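Local coordinates for protein 2-dehydropantoate 2-reductase (Bacillus subtilis, PDB 3EGO) that probably catalyses the NADPH-dependent reduction of ketopantoate to pantoate, the second step of the pathway from 3-methyl-2-oxobutanoate to pantoate, at residues H78-V83 with F97-M102; K181-A186 with L214-A219. All blocks are in the same frame, centred on the assembly; numbering follows the deposited sequence.

Contact 1 of 2, residues H78-V83 with F97-M102; sequences HQLQSV and FLQNGM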
loop_
_atom_site.group_PDB
_atom_site.type_symbol
_atom_site.label_atom_id
_atom_site.label_comp_id
_atom_site.label_asym_id
_atom_site.label_seq_id
_atom_site.Cartn_x
_atom_site.Cartn_y
_atom_site.Cartn_z
ATOM N N HIS A 78 1.338 20.853 6.913
ATOM C CA HIS A 78 -0.102 21.034 7.063
ATOM C C HIS A 78 -0.449 22.272 7.884
ATOM O O HIS A 78 -1.526 22.861 7.705
ATOM C CB HIS A 78 -0.718 19.792 7.702
ATOM C CG HIS A 78 0.238 18.647 7.843
ATOM N ND1 HIS A 78 0.596 18.125 9.069
ATOM C CD2 HIS A 78 0.922 17.935 6.918
ATOM C CE1 HIS A 78 1.451 17.132 8.892
ATOM N NE2 HIS A 78 1.669 16.998 7.596
ATOM N N GLN A 79 0.446 22.669 8.790
ATOM C CA GLN A 79 0.201 23.860 9.605
ATOM C C GLN A 79 0.916 25.059 9.000
ATOM O O GLN A 79 0.872 26.153 9.543
ATOM C CB GLN A 79 0.702 23.678 11.038
ATOM C CG GLN A 79 1.012 22.251 11.434
ATOM C CD GLN A 79 1.862 22.195 12.695
ATOM O OE1 GLN A 79 2.727 21.325 12.847
ATOM N NE2 GLN A 79 1.638 23.147 13.596
ATOM N N LEU A 80 1.604 24.844 7.891
ATOM C CA LEU A 80 2.423 25.900 7.332
ATOM C C LEU A 80 1.518 27.064 6.943
ATOM O O LEU A 80 1.837 28.218 7.208
ATOM C CB LEU A 80 3.202 25.381 6.136
ATOM C CG LEU A 80 4.482 26.094 5.694
ATOM C CD1 LEU A 80 5.163 26.861 6.827
ATOM C CD2 LEU A 80 5.423 25.049 5.069
ATOM N N GLN A 81 0.356 26.746 6.375
ATOM C CA GLN A 81 -0.579 27.784 5.923
ATOM C C GLN A 81 -0.912 28.876 6.961
ATOM O O GLN A 81 -0.830 30.059 6.648
ATOM C CB GLN A 81 -1.843 27.155 5.325
ATOM C CG GLN A 81 -2.551 28.075 4.350
ATOM C CD GLN A 81 -1.606 28.653 3.303
ATOM O OE1 GLN A 81 -1.131 27.940 2.414
ATOM N NE2 GLN A 81 -1.339 29.955 3.400
ATOM N N SER A 82 -1.274 28.495 8.185
ATOM C CA SER A 82 -1.501 29.480 9.257
ATOM C C SER A 82 -0.257 30.312 9.604
ATOM O O SER A 82 -0.353 31.505 9.904
ATOM C CB SER A 82 -2.018 28.801 10.527
ATOM O OG SER A 82 -1.389 27.556 10.718
ATOM N N VAL A 83 0.904 29.664 9.599
ATOM C CA VAL A 83 2.170 30.353 9.822
ATOM C C VAL A 83 2.366 31.503 8.841
ATOM O O VAL A 83 2.654 32.632 9.263
ATOM C CB VAL A 83 3.369 29.376 9.702
ATOM C CG1 VAL A 83 4.689 30.118 9.903
ATOM C CG2 VAL A 83 3.238 28.269 10.720
ATOM N N PHE A 97 13.453 28.642 7.074
ATOM C CA PHE A 97 12.548 27.475 6.994
ATOM C C PHE A 97 13.298 26.163 7.081
ATOM O O PHE A 97 14.188 25.914 6.272
ATOM C CB PHE A 97 11.778 27.522 5.670
ATOM C CG PHE A 97 10.764 28.596 5.623
ATOM C CD1 PHE A 97 9.470 28.353 6.069
ATOM C CD2 PHE A 97 11.092 29.872 5.160
ATOM C CE1 PHE A 97 8.502 29.367 6.055
ATOM C CE2 PHE A 97 10.141 30.892 5.125
ATOM C CZ PHE A 97 8.842 30.648 5.585
ATOM N N LEU A 98 12.957 25.311 8.049
ATOM C CA LEU A 98 13.689 24.081 8.205
ATOM C C LEU A 98 12.813 22.855 7.967
ATOM O O LEU A 98 13.200 21.744 8.328
ATOM C CB LEU A 98 14.330 24.004 9.600
ATOM C CG LEU A 98 15.458 24.979 9.892
ATOM C CD1 LEU A 98 15.968 24.672 11.290
ATOM C CD2 LEU A 98 16.585 24.803 8.855
ATOM N N GLN A 99 11.688 23.086 7.302
ATOM C CA GLN A 99 10.709 22.086 6.872
ATOM C C GLN A 99 11.271 20.887 6.137
ATOM O O GLN A 99 12.181 21.011 5.340
ATOM C CB GLN A 99 9.687 22.754 5.954
ATOM C CG GLN A 99 9.130 24.070 6.507
ATOM C CD GLN A 99 8.114 23.804 7.580
ATOM O OE1 GLN A 99 8.371 24.040 8.770
ATOM N NE2 GLN A 99 6.950 23.266 7.181
ATOM N N ASN A 100 10.691 19.717 6.396
ATOM C CA ASN A 100 11.028 18.513 5.634
ATOM C C ASN A 100 10.286 18.567 4.313
ATOM O O ASN A 100 9.184 19.118 4.245
ATOM C CB ASN A 100 10.621 17.242 6.385
ATOM C CG ASN A 100 11.447 17.011 7.631
ATOM O OD1 ASN A 100 12.650 17.279 7.657
ATOM N ND2 ASN A 100 10.801 16.486 8.680
ATOM N N GLY A 101 10.884 18.007 3.266
ATOM C CA GLY A 101 10.264 18.072 1.954
ATOM C C GLY A 101 10.534 19.402 1.279
ATOM O O GLY A 101 11.322 20.204 1.782
ATOM N N MET A 102 9.886 19.624 0.136
ATOM C CA MET A 102 10.093 20.834 -0.660
ATOM C C MET A 102 8.782 21.482 -1.087
ATOM O O MET A 102 8.806 22.423 -1.860
ATOM C CB MET A 102 10.989 20.548 -1.889
ATOM C CG MET A 102 12.516 20.381 -1.571
ATOM S SD MET A 102 13.650 19.985 -2.955
ATOM C CE MET A 102 13.739 21.649 -3.638
#
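Leu80 turns CG anti to its own N (chi1 -158°), which sends both methyls toward 97-102. Gln99 meets it from the opposite direction. Its CG lies anti to the carbonyl carbon (chi1 -48°), and a bend at chi2 (-77°) brings the flat amide end against the leucine. Leu80 CD2 lies 3.9 Å from Gln99 CD and 4.1 Å from Gln99 CG. The other methyl, Leu80 CD1, comes to the edge of the Phe97 ring, near its plane, 4.2 Å from Phe97 CE1. No hydrogen bond crosses the contact. Strands 70-73 and 94-97 run parallel, with helix 80-86 between them in the chain. This is a beta-alpha-beta crossover of the Rossmann-type NADP domain, and Leu80 packs its helix on the loop that follows the second strand. Val73 on the first strand and His104 on helix 103-109 each touch Leu80, Phe97 and Gln99. Ser82 OG donates a hydrogen bond to Gln79 O at 2.9 Å within 78-83. Asn100, next to Gln99, probably binds NADP(+) and substrate; its ND2 is hydrogen-bonded to Glu260 OE2.

Contact 2 of 2, residues K181-A186 with L214-A219; sequences KLIVNA and LVFQEA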
loop_
_atom_site.group_PDB
_atom_site.type_symbol
_atom_site.label_atom_id
_atom_site.label_comp_id
_atom_site.label_asym_id
_atom_site.label_seq_id
_atom_site.Cartn_x
_atom_site.Cartn_y
_atom_site.Cartn_z
ATOM N N LYS A 181 18.697 16.166 -0.110
ATOM C CA LYS A 181 18.048 15.422 0.972
ATOM C C LYS A 181 16.719 14.831 0.455
ATOM O O LYS A 181 16.336 13.728 0.822
ATOM C CB LYS A 181 17.815 16.358 2.161
ATOM C CG LYS A 181 17.040 15.731 3.354
ATOM C CD LYS A 181 17.039 16.666 4.588
ATOM C CE LYS A 181 15.809 16.412 5.468
ATOM N NZ LYS A 181 15.622 14.949 5.714
ATOM N N LEU A 182 16.024 15.577 -0.398
ATOM C CA LEU A 182 14.735 15.103 -0.928
ATOM C C LEU A 182 14.875 13.803 -1.724
ATOM O O LEU A 182 14.074 12.883 -1.534
ATOM C CB LEU A 182 14.037 16.198 -1.764
ATOM C CG LEU A 182 12.582 15.814 -2.100
ATOM C CD1 LEU A 182 11.589 16.808 -1.558
ATOM C CD2 LEU A 182 12.425 15.657 -3.570
ATOM N N ILE A 183 15.901 13.688 -2.582
ATOM C CA ILE A 183 16.034 12.470 -3.395
ATOM C C ILE A 183 16.073 11.265 -2.504
ATOM O O ILE A 183 15.407 10.268 -2.752
ATOM C CB ILE A 183 17.250 12.444 -4.366
ATOM C CG1 ILE A 183 17.170 11.205 -5.274
ATOM C CG2 ILE A 183 18.584 12.395 -3.616
ATOM C CD1 ILE A 183 15.879 11.101 -6.147
ATOM N N VAL A 184 16.824 11.365 -1.419
ATOM C CA VAL A 184 16.864 10.297 -0.445
ATOM C C VAL A 184 15.482 9.981 0.198
ATOM O O VAL A 184 15.046 8.840 0.180
ATOM C CB VAL A 184 17.888 10.632 0.667
ATOM C CG1 VAL A 184 17.741 9.685 1.807
ATOM C CG2 VAL A 184 19.325 10.599 0.092
ATOM N N ASN A 185 14.810 10.981 0.753
ATOM C CA ASN A 185 13.535 10.736 1.435
ATOM C C ASN A 185 12.496 10.158 0.465
ATOM O O ASN A 185 11.753 9.236 0.805
ATOM C CB ASN A 185 13.004 12.022 2.086
ATOM C CG ASN A 185 13.904 12.536 3.224
ATOM O OD1 ASN A 185 13.816 13.700 3.606
ATOM N ND2 ASN A 185 14.765 11.679 3.751
ATOM N N ALA A 186 12.469 10.690 -0.757
ATOM C CA ALA A 186 11.458 10.293 -1.739
ATOM C C ALA A 186 11.613 8.824 -2.147
ATOM O O ALA A 186 10.638 8.161 -2.437
ATOM C CB ALA A 186 11.554 11.217 -2.960
ATOM N N LEU A 214 13.568 2.497 -9.970
ATOM C CA LEU A 214 12.568 3.081 -10.861
ATOM C C LEU A 214 12.024 4.386 -10.301
ATOM O O LEU A 214 11.796 5.356 -11.033
ATOM C CB LEU A 214 11.416 2.084 -11.100
ATOM C CG LEU A 214 11.699 0.858 -11.969
ATOM C CD1 LEU A 214 10.469 -0.035 -12.024
ATOM C CD2 LEU A 214 12.132 1.316 -13.370
ATOM N N VAL A 215 11.775 4.402 -8.988
ATOM C CA VAL A 215 11.379 5.643 -8.333
ATOM C C VAL A 215 12.535 6.670 -8.409
ATOM O O VAL A 215 12.330 7.824 -8.749
ATOM C CB VAL A 215 10.978 5.399 -6.860
ATOM C CG1 VAL A 215 10.728 6.705 -6.145
ATOM C CG2 VAL A 215 9.684 4.537 -6.822
ATOM N N PHE A 216 13.748 6.226 -8.114
ATOM C CA PHE A 216 14.898 7.167 -8.183
ATOM C C PHE A 216 14.988 7.855 -9.576
ATOM O O PHE A 216 15.133 9.083 -9.714
ATOM C CB PHE A 216 16.186 6.399 -7.890
ATOM C CG PHE A 216 17.417 7.234 -8.078
ATOM C CD1 PHE A 216 17.875 8.038 -7.042
ATOM C CD2 PHE A 216 18.094 7.245 -9.295
ATOM C CE1 PHE A 216 19.011 8.838 -7.214
ATOM C CE2 PHE A 216 19.237 8.040 -9.466
ATOM C CZ PHE A 216 19.676 8.829 -8.422
ATOM N N GLN A 217 14.881 7.044 -10.624
ATOM C CA GLN A 217 15.019 7.554 -11.986
ATOM C C GLN A 217 14.020 8.637 -12.294
ATOM O O GLN A 217 14.384 9.635 -12.906
ATOM C CB GLN A 217 14.960 6.419 -13.013
ATOM C CG GLN A 217 16.121 5.419 -12.838
ATOM C CD GLN A 217 16.069 4.246 -13.805
ATOM O OE1 GLN A 217 17.113 3.693 -14.171
ATOM N NE2 GLN A 217 14.852 3.866 -14.238
ATOM N N GLU A 218 12.759 8.465 -11.877
ATOM C CA GLU A 218 11.770 9.522 -12.066
ATOM C C GLU A 218 12.127 10.778 -11.290
ATOM O O GLU A 218 12.101 11.893 -11.815
ATOM C CB GLU A 218 10.371 9.063 -11.606
ATOM C CG GLU A 218 9.900 7.788 -12.237
ATOM C CD GLU A 218 8.491 7.370 -11.810
ATOM O OE1 GLU A 218 7.984 7.831 -10.755
ATOM O OE2 GLU A 218 7.895 6.571 -12.546
ATOM N N ALA A 219 12.382 10.606 -10.000
ATOM C CA ALA A 219 12.637 11.748 -9.128
ATOM C C ALA A 219 13.876 12.477 -9.585
ATOM O O ALA A 219 13.888 13.700 -9.656
ATOM C CB ALA A 219 12.828 11.271 -7.674
#
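Ile183 carries most of the contact between helices 174-195 and 206-223, and its longer branch can be followed outward. CB points toward 214-219 but is itself too far back to touch. CG1 is placed anti to the backbone N (chi1 -173°), so this branch runs on toward the other helix. CG1 meets the Phe216 ring 3.6 Å from CE1 and 3.7 Å from CD1, and the two side chains slant past each other. The tip, Ile183 CD1, is still 3.8 Å from Phe216 CD1 and comes to 3.4 Å from Ala219 CB. That is tight for two carbons. The small alanine lets the isoleucine tip close in beside the helix. The short segments run roughly antiparallel, at 147°, with their axes 10.0 Å apart. With an alanine at Ile183 everything beyond CB is gone, which is likely to open a gap beside the Phe216 ring and Ala219. Further along, Val215 CG1 lies 4.0 Å from Ala186 O. Trp232 meets the Phe216 ring, and Ile264 and Leu268 of helix 261-274 touch Ala186. This is the all-helical C-terminal domain of the ketopantoate reductases. Lys181, the probable proton donor, and Asn185, a probable substrate ligand, sit on the same helix but do not touch 214-219. Lys181 NZ gives a hydrogen bond of 3.0 Å to Asn185 OD1, in the carbonyl plane and on a lone pair. Across the helices no hydrogen bond forms. The contact holds mainly by apolar fit. The buried Ala186 O has no partner in the model, probably a small energetic cost that this packing has to cover.

In the fold
From the N terminus the chain first builds the Rossmann-type domain. Contact 1 closes a short loop there, from 78-83, on helix 80-86, through strand 94-97 to the loop after it. The chain then completes the sheet and enters the C-terminal helical domain. Contact 2 closes a longer, mostly helical loop between helices 174-195 and 206-223. The two loops follow in series and neither crosses the other. The centres of contact 1 and contact 2 are about 20 Å apart, yet the two contacts meet at the domain junction. Met102 CG packs 3.7 Å from Leu182 CD1, and Asn100 lies against Lys181. Probable cofactor-binding and catalytic residues from the two domains are thus neighbours.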